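Local coordinates for tRNA (cytidine-2'-O-)-methyltransferase TrmJ (Sulfolobus acidocaldarius, PDB 4CNG), which catalyses S-adenosyl-L-methionine-dependent 2'-O-methylation of the cytidine at position 32 of tRNA, at residues 52-57 against 85-90; 58-63 against 72-77; 149-154 against 163-168. The protein carries 1 engineered substitution. All blocks are in the same frame, centred on the assembly; numbering follows the deposited sequence. Where two conformers were deposited one is given.

The three contacts differ mainly in what lies beside them. Interaction 1 is partly buried: strand 50-54 meets the end of helix 84-87 through an alanine, with charged residues toward solvent. Interaction 2, at 58-63 against 72-77, joins two short helices through buried aliphatic groups and a partly exposed isoleucine, away from the annotated sites. It shares no element with interaction 1, although its first segment continues directly from residue 57. Interaction 3 is wholly buried, lies on the other side of the chain's centre from interaction 1, and sets a loop against helix 162-175. Of the three, interaction 3 alone includes bound S-adenosyl-L-homocysteine, which adds polar bonds to the apolar packing.

Interaction 1 of 3, residues 52-57 against 85-90; sequences YVVNPK and DDAIRD
A87 sits against both Y52 and V54, whose side chains point toward it from strand 50-54, and the three make up the close part of the contact. V54 holds CG2 beside its backbone N, anti to the carbonyl carbon, and that methyl meets A87 CB at 3.7 Å. The Y52 ring makes the second contact: its CD2 reaches A87 CA at 3.8 Å and A87 CB at 4.0 Å. The carbonyl oxygen A87 O stands over one face of the tyrosine ring, 4.3 Å above its plane and shifted toward the rim. That oxygen also accepts a hydrogen bond from NH1 of R24, which makes a cation-pi contact with Y52 as well, so one guanidinium links the ring to A87. In the parallel sheet of this SPOUT methyltransferase, strand 50-54 runs between strands 22-28 and 79-81, and the short, weakly bonded helical turn 84-87 lies on the connection from 79-81 to strand 93-97. V26 and T81, from those two flanking strands, also pack on A87. Outward the contact thins quickly. D86 adds little beyond its backbone O, 4.2 Å from Y52 CE2, and its poorly ordered carboxylate leads away from the strand. Further out, R89 NH2 and D90 OD2 are 3.3 Å apart, a pairing of charges alone: the oxygen is well out of the guanidinium plane, and R89 is itself poorly ordered.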
# COMPACT_ATOMS: atom_id res chain seq x y z
N TYR A 52 -11.72 -12.47 5.28
CA TYR A 52 -12.58 -12.37 6.46
C TYR A 52 -12.48 -10.99 7.07
O TYR A 52 -11.38 -10.45 7.21
CB TYR A 52 -12.16 -13.42 7.54
CG TYR A 52 -12.65 -14.79 7.31
CD1 TYR A 52 -12.23 -15.56 6.26
CD2 TYR A 52 -13.49 -15.39 8.23
CE1 TYR A 52 -12.67 -16.84 6.06
CE2 TYR A 52 -13.94 -16.69 8.07
CZ TYR A 52 -13.47 -17.43 7.00
OH TYR A 52 -13.91 -18.73 6.81
N VAL A 53 -13.61 -10.48 7.53
CA VAL A 53 -13.66 -9.22 8.22
C VAL A 53 -14.43 -9.45 9.52
O VAL A 53 -15.53 -9.98 9.51
CB VAL A 53 -14.31 -8.16 7.33
CG1 VAL A 53 -14.41 -6.85 8.06
CG2 VAL A 53 -13.46 -7.92 6.09
N VAL A 54 -13.80 -9.09 10.63
CA VAL A 54 -14.36 -9.27 11.95
C VAL A 54 -15.11 -8.00 12.34
O VAL A 54 -14.53 -6.92 12.41
CB VAL A 54 -13.25 -9.55 12.95
CG1 VAL A 54 -13.85 -9.74 14.33
CG2 VAL A 54 -12.42 -10.76 12.58
N ASN A 55 -16.41 -8.12 12.62
CA ASN A 55 -17.23 -7.05 13.18
C ASN A 55 -16.93 -5.68 12.52
O ASN A 55 -16.51 -4.74 13.17
CB ASN A 55 -17.02 -6.96 14.70
CG ASN A 55 -17.95 -5.99 15.36
OD1 ASN A 55 -19.06 -5.76 14.87
ND2 ASN A 55 -17.49 -5.35 16.43
N PRO A 56 -17.15 -5.56 11.20
CA PRO A 56 -16.82 -4.32 10.51
C PRO A 56 -17.65 -3.16 11.05
O PRO A 56 -18.85 -3.29 11.27
CB PRO A 56 -17.16 -4.63 9.06
CG PRO A 56 -18.18 -5.72 9.11
CD PRO A 56 -17.74 -6.55 10.29
N LYS A 57 -17.01 -2.03 11.24
CA LYS A 57 -17.67 -0.77 11.60
C LYS A 57 -17.98 0.10 10.36
O LYS A 57 -19.00 0.75 10.32
CB LYS A 57 -16.88 0.00 12.64
CG LYS A 57 -16.39 -0.85 13.82
CD LYS A 57 -17.48 -1.64 14.46
CE LYS A 57 -16.97 -2.42 15.66
NZ LYS A 57 -15.87 -1.61 16.17
N ASP A 85 -11.79 -15.04 17.06
CA ASP A 85 -11.48 -16.46 17.08
C ASP A 85 -12.07 -17.16 15.87
O ASP A 85 -11.48 -18.11 15.38
CB ASP A 85 -12.02 -17.14 18.33
CG ASP A 85 -11.39 -16.65 19.63
OD1 ASP A 85 -10.25 -16.21 19.64
OD2 ASP A 85 -11.95 -16.98 20.71
N ASP A 86 -13.27 -16.79 15.45
CA ASP A 86 -13.91 -17.48 14.32
C ASP A 86 -13.25 -17.22 12.95
O ASP A 86 -13.43 -17.99 12.00
CB ASP A 86 -15.40 -17.12 14.27
CG ASP A 86 -16.25 -17.89 15.32
OD1 ASP A 86 -15.65 -18.53 16.25
OD2 ASP A 86 -17.54 -17.80 15.24
N ALA A 87 -12.51 -16.13 12.89
CA ALA A 87 -11.80 -15.74 11.67
C ALA A 87 -10.46 -16.43 11.49
O ALA A 87 -9.92 -16.44 10.37
CB ALA A 87 -11.65 -14.23 11.63
N ILE A 88 -9.90 -17.00 12.57
CA ILE A 88 -8.56 -17.57 12.52
C ILE A 88 -8.60 -19.09 12.76
O ILE A 88 -7.57 -19.71 12.98
CB ILE A 88 -7.61 -16.87 13.52
CG1 ILE A 88 -8.06 -17.08 14.98
CG2 ILE A 88 -7.45 -15.38 13.19
CD1 ILE A 88 -7.04 -16.66 16.01
N ARG A 89 -9.79 -19.70 12.69
CA ARG A 89 -9.95 -21.15 12.73
C ARG A 89 -9.43 -21.86 11.49
O ARG A 89 -9.54 -21.35 10.38
CB ARG A 89 -11.43 -21.47 12.85
CG ARG A 89 -12.01 -21.18 14.22
CD ARG A 89 -13.49 -21.53 14.25
NE ARG A 89 -13.71 -22.89 13.76
CZ ARG A 89 -14.72 -23.26 12.99
NH1 ARG A 89 -15.63 -22.37 12.60
NH2 ARG A 89 -14.82 -24.52 12.60
N ASP A 90 -8.97 -23.09 11.68
CA ASP A 90 -8.69 -24.00 10.58
C ASP A 90 -7.60 -23.46 9.65
O ASP A 90 -7.69 -23.64 8.44
CB ASP A 90 -9.99 -24.28 9.79
CG ASP A 90 -11.13 -24.76 10.69
OD1 ASP A 90 -10.87 -25.61 11.57
OD2 ASP A 90 -12.28 -24.31 10.50

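Interaction 2 of 3, residues 58-63 against 72-77; sequences ADINEA and EVIEKM. Engineered in segment 58-63: A58 (natural residue Cys).
I74 reaches from helix 71-77 to two residues of helix 60-64, I60 and A63, and what passes between the helices is aliphatic. The methyls I60 CG2 and I74 CG2 are 3.4 Å apart, tighter than an ordinary van der Waals contact, while the two isoleucine side chains run by one another, pointing opposite ways. In I74 this methyl is anti to the backbone N, and CG1 is anti to the carbonyl carbon (chi1 -71°), which sets the longer branch, extended, toward A63. Its end, CD1, lies 4.0 Å from A63 C and 4.2 Å from A63 CB, so it rests on the backbone of the helix as much as on the alanine methyl.

The polar bonds here cap and build the helices rather than join them. D59 is the N-cap of helix 60-64: its OD1 takes weak hydrogen bonds from N61 N at 3.0 Å, strongly bent at 125°, and from E62 N at 3.4 Å, which is straighter at 158°. The main chain takes over from there, with A63 N donating to D59 O at 3.0 Å. In the partner helix K76 N reaches E72 O, and a wider pi-type turn spans 73-77.

Both helices belong to the link between strands 50-54 and 79-81. I74 also touches I64 and, on helix 33-45, A40; next to it V73 packs on A40 and on F51 of strand 50-54, joining the helical pair to the sheet.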
# COMPACT_ATOMS: atom_id res chain seq x y z
N ALA A 58 -17.14 -0.01 9.35
CA ALA A 58 -17.32 0.68 8.08
C ALA A 58 -18.66 0.29 7.47
O ALA A 58 -18.98 -0.89 7.45
CB ALA A 58 -16.18 0.30 7.14
N ASP A 59 -19.29 1.23 6.77
CA ASP A 59 -20.51 1.00 5.98
C ASP A 59 -20.14 0.24 4.71
O ASP A 59 -19.44 0.75 3.83
CB ASP A 59 -21.12 2.38 5.63
CG ASP A 59 -22.36 2.32 4.76
OD1 ASP A 59 -22.69 1.27 4.17
OD2 ASP A 59 -22.98 3.40 4.58
N ILE A 60 -20.56 -1.01 4.60
CA ILE A 60 -20.17 -1.88 3.50
C ILE A 60 -20.67 -1.38 2.14
O ILE A 60 -20.01 -1.57 1.11
CB ILE A 60 -20.60 -3.32 3.76
CG1 ILE A 60 -19.79 -3.86 4.93
CG2 ILE A 60 -20.42 -4.20 2.56
CD1 ILE A 60 -20.35 -5.09 5.53
N ASN A 61 -21.85 -0.75 2.14
CA ASN A 61 -22.40 -0.17 0.94
C ASN A 61 -21.49 0.91 0.42
O ASN A 61 -21.23 0.99 -0.78
CB ASN A 61 -23.78 0.41 1.24
CG ASN A 61 -24.66 0.51 0.01
OD1 ASN A 61 -24.74 -0.43 -0.78
ND2 ASN A 61 -25.39 1.61 -0.11
N GLU A 62 -20.98 1.75 1.31
CA GLU A 62 -20.04 2.80 0.93
C GLU A 62 -18.71 2.22 0.46
O GLU A 62 -18.09 2.73 -0.46
CB GLU A 62 -19.83 3.75 2.11
CG GLU A 62 -19.04 5.01 1.79
CD GLU A 62 -19.73 5.90 0.76
OE1 GLU A 62 -20.98 5.87 0.68
OE2 GLU A 62 -19.02 6.64 0.05
N ALA A 63 -18.27 1.16 1.11
CA ALA A 63 -16.99 0.56 0.77
C ALA A 63 -16.95 0.03 -0.66
O ALA A 63 -15.93 0.07 -1.31
CB ALA A 63 -16.69 -0.56 1.76
N GLU A 72 -17.32 -7.30 -6.43
CA GLU A 72 -17.82 -8.69 -6.32
C GLU A 72 -17.20 -9.42 -5.11
O GLU A 72 -17.82 -10.27 -4.45
CB GLU A 72 -17.48 -9.47 -7.58
CG GLU A 72 -16.01 -9.49 -7.92
CD GLU A 72 -15.66 -8.66 -9.16
OE1 GLU A 72 -16.16 -7.52 -9.29
OE2 GLU A 72 -14.89 -9.15 -10.03
N VAL A 73 -16.00 -8.96 -4.76
CA VAL A 73 -15.30 -9.44 -3.59
C VAL A 73 -16.11 -9.18 -2.33
O VAL A 73 -16.31 -10.07 -1.55
CB VAL A 73 -13.89 -8.82 -3.50
CG1 VAL A 73 -13.25 -9.10 -2.15
CG2 VAL A 73 -13.00 -9.35 -4.62
N ILE A 74 -16.60 -7.96 -2.15
CA ILE A 74 -17.39 -7.60 -0.98
C ILE A 74 -18.73 -8.34 -0.95
O ILE A 74 -19.12 -8.92 0.07
CB ILE A 74 -17.59 -6.08 -0.91
CG1 ILE A 74 -16.25 -5.42 -0.56
CG2 ILE A 74 -18.69 -5.70 0.07
CD1 ILE A 74 -16.26 -3.93 -0.68
N GLU A 75 -19.42 -8.31 -2.07
CA GLU A 75 -20.78 -8.80 -2.12
C GLU A 75 -20.88 -10.31 -1.87
O GLU A 75 -21.83 -10.79 -1.21
CB GLU A 75 -21.37 -8.46 -3.47
CG GLU A 75 -21.54 -6.97 -3.70
CD GLU A 75 -21.47 -6.59 -5.16
OE1 GLU A 75 -21.87 -7.41 -6.01
OE2 GLU A 75 -20.98 -5.48 -5.46
N LYS A 76 -19.92 -11.05 -2.40
CA LYS A 76 -19.99 -12.51 -2.37
C LYS A 76 -18.85 -13.19 -1.63
O LYS A 76 -19.08 -14.11 -0.84
CB LYS A 76 -20.10 -13.06 -3.79
CG LYS A 76 -21.22 -12.45 -4.62
CD LYS A 76 -22.58 -12.93 -4.15
CE LYS A 76 -23.68 -11.95 -4.53
NZ LYS A 76 -25.03 -12.47 -4.17
N MET A 77 -17.61 -12.77 -1.89
CA MET A 77 -16.47 -13.52 -1.36
C MET A 77 -16.20 -13.27 0.13
O MET A 77 -15.89 -14.20 0.88
CB MET A 77 -15.24 -13.18 -2.17
CG MET A 77 -13.99 -13.87 -1.69
SD MET A 77 -12.49 -13.23 -2.41
CE MET A 77 -11.29 -14.21 -1.56

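Interaction 3 of 3, residues 149-154 against 163-168; sequences LFIPAN and SHAVGI. With SAH (S-adenosyl-L-homocysteine), chain C.
I151 lies between the bound S-adenosyl-L-homocysteine and helix 162-175, touching A165 and I168 on the helix. This is the cofactor pocket of the SPOUT fold, whose hallmark is a C-terminal trefoil knot, and the loop after strand 147-149 forms one wall beside the adenine. The two branches of I151 divide the work. CG1 is anti to the carbonyl carbon (chi1 -59°), and the extended branch carries CD1 to 3.8 Å from A165 CB and to 3.7 Å from C2 of the adenine. The other branch, CG2, meets I168 CG2 at 3.9 Å, where the two isoleucine side chains meet at a slant. Y171 of the second subunit packs on both I151 and I168, so the dimer interface adjoins this group. A165 lies farther along the ligand: its methyl is against C1' and N9, where base joins ribose. F150 comes at the amino group obliquely, CE1 being 3.6 Å from N6. On the side of the helix that meets the second subunit, H164 stacks its ring on H164 of that subunit. The backbone of I151 grips the base with two bonds, which would resist its rotation: N6 of the adenine donates to I151 O at 3.1 Å, and I151 N donates to adenine N1 at 2.9 Å, nearly straight at 169°.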
# COMPACT_ATOMS: atom_id res chain seq x y z
N LEU A 149 4.35 -9.51 12.50
CA LEU A 149 5.07 -8.96 11.36
C LEU A 149 5.08 -7.44 11.41
O LEU A 149 4.04 -6.82 11.53
CB LEU A 149 4.38 -9.42 10.08
CG LEU A 149 4.90 -8.84 8.75
CD1 LEU A 149 6.30 -9.25 8.45
CD2 LEU A 149 3.95 -9.21 7.64
N PHE A 150 6.28 -6.90 11.34
CA PHE A 150 6.54 -5.46 11.12
C PHE A 150 6.97 -5.23 9.68
O PHE A 150 7.88 -5.91 9.22
CB PHE A 150 7.66 -4.98 12.06
CG PHE A 150 8.06 -3.53 11.87
CD1 PHE A 150 7.14 -2.53 12.10
CD2 PHE A 150 9.34 -3.15 11.43
CE1 PHE A 150 7.44 -1.20 11.87
CE2 PHE A 150 9.67 -1.78 11.27
CZ PHE A 150 8.71 -0.83 11.50
N ILE A 151 6.32 -4.29 9.00
CA ILE A 151 6.77 -3.85 7.68
C ILE A 151 7.73 -2.69 7.89
O ILE A 151 7.36 -1.65 8.45
CB ILE A 151 5.56 -3.33 6.89
CG1 ILE A 151 4.48 -4.41 6.71
CG2 ILE A 151 6.05 -2.78 5.55
CD1 ILE A 151 3.11 -3.88 6.35
N PRO A 152 8.98 -2.87 7.42
CA PRO A 152 9.96 -1.82 7.64
C PRO A 152 9.55 -0.49 7.01
O PRO A 152 9.10 -0.45 5.90
CB PRO A 152 11.23 -2.39 6.99
CG PRO A 152 11.09 -3.86 7.16
CD PRO A 152 9.62 -4.11 6.96
N ALA A 153 9.75 0.58 7.78
CA ALA A 153 9.39 1.92 7.37
C ALA A 153 10.12 2.88 8.32
O ALA A 153 10.81 2.47 9.22
CB ALA A 153 7.89 2.12 7.45
N ASN A 154 10.00 4.17 8.03
CA ASN A 154 10.65 5.21 8.82
C ASN A 154 10.48 4.92 10.31
O ASN A 154 9.36 4.93 10.79
CB ASN A 154 9.97 6.52 8.46
CG ASN A 154 10.51 7.72 9.17
OD1 ASN A 154 11.38 7.63 10.03
ND2 ASN A 154 9.92 8.86 8.86
N SER A 163 -4.93 0.01 4.71
CA SER A 163 -4.99 -0.62 3.41
C SER A 163 -3.67 -0.63 2.67
O SER A 163 -3.43 -1.50 1.82
CB SER A 163 -6.08 -0.02 2.54
OG SER A 163 -5.82 1.30 2.19
N HIS A 164 -2.81 0.33 2.96
CA HIS A 164 -1.45 0.36 2.39
C HIS A 164 -0.55 -0.69 2.97
O HIS A 164 0.22 -1.30 2.24
CB HIS A 164 -0.89 1.79 2.45
CG HIS A 164 -1.72 2.76 1.67
ND1 HIS A 164 -2.90 3.29 2.17
CD2 HIS A 164 -1.63 3.17 0.38
CE1 HIS A 164 -3.48 4.00 1.21
NE2 HIS A 164 -2.72 3.97 0.13
N ALA A 165 -0.69 -0.96 4.29
CA ALA A 165 -0.03 -2.08 4.89
C ALA A 165 -0.47 -3.40 4.25
O ALA A 165 0.36 -4.27 3.92
CB ALA A 165 -0.27 -2.10 6.38
N VAL A 166 -1.78 -3.54 4.05
CA VAL A 166 -2.30 -4.76 3.42
C VAL A 166 -1.69 -4.87 2.00
O VAL A 166 -1.24 -5.93 1.60
CB VAL A 166 -3.81 -4.71 3.35
CG1 VAL A 166 -4.34 -5.82 2.46
CG2 VAL A 166 -4.41 -4.84 4.75
N GLY A 167 -1.69 -3.78 1.22
CA GLY A 167 -1.18 -3.86 -0.15
C GLY A 167 0.28 -4.28 -0.21
O GLY A 167 0.66 -5.06 -1.06
N ILE A 168 1.10 -3.77 0.70
CA ILE A 168 2.51 -4.12 0.73
C ILE A 168 2.68 -5.60 1.03
O ILE A 168 3.48 -6.28 0.42
CB ILE A 168 3.28 -3.22 1.70
CG1 ILE A 168 3.43 -1.83 1.08
CG2 ILE A 168 4.60 -3.85 2.11
CD1 ILE A 168 3.76 -0.74 2.04
N SAH C . -2.35 3.59 16.52
CA SAH C . -2.55 2.21 16.00
CB SAH C . -2.19 2.22 14.53
CG SAH C . -2.82 1.06 13.74
SD SAH C . -2.41 1.14 12.00
C SAH C . -1.68 1.28 16.81
O SAH C . -0.87 1.72 17.62
OXT SAH C . -1.87 0.08 16.80
C5' SAH C . -3.62 -0.04 11.40
C4' SAH C . -3.09 -1.43 11.05
O4' SAH C . -2.19 -1.31 9.94
C3' SAH C . -2.28 -2.11 12.10
O3' SAH C . -3.16 -2.70 13.07
C2' SAH C . -1.48 -3.11 11.31
O2' SAH C . -2.30 -4.21 10.95
C1' SAH C . -1.15 -2.30 10.05
N9 SAH C . 0.15 -1.57 10.11
C8 SAH C . 0.35 -0.23 9.95
N7 SAH C . 1.68 0.03 9.85
C5 SAH C . 2.31 -1.17 9.92
C6 SAH C . 3.65 -1.60 9.79
N6 SAH C . 4.66 -0.73 9.62
N1 SAH C . 3.91 -2.88 9.87
C2 SAH C . 2.90 -3.76 10.02
N3 SAH C . 1.61 -3.48 10.11
C4 SAH C . 1.32 -2.19 10.03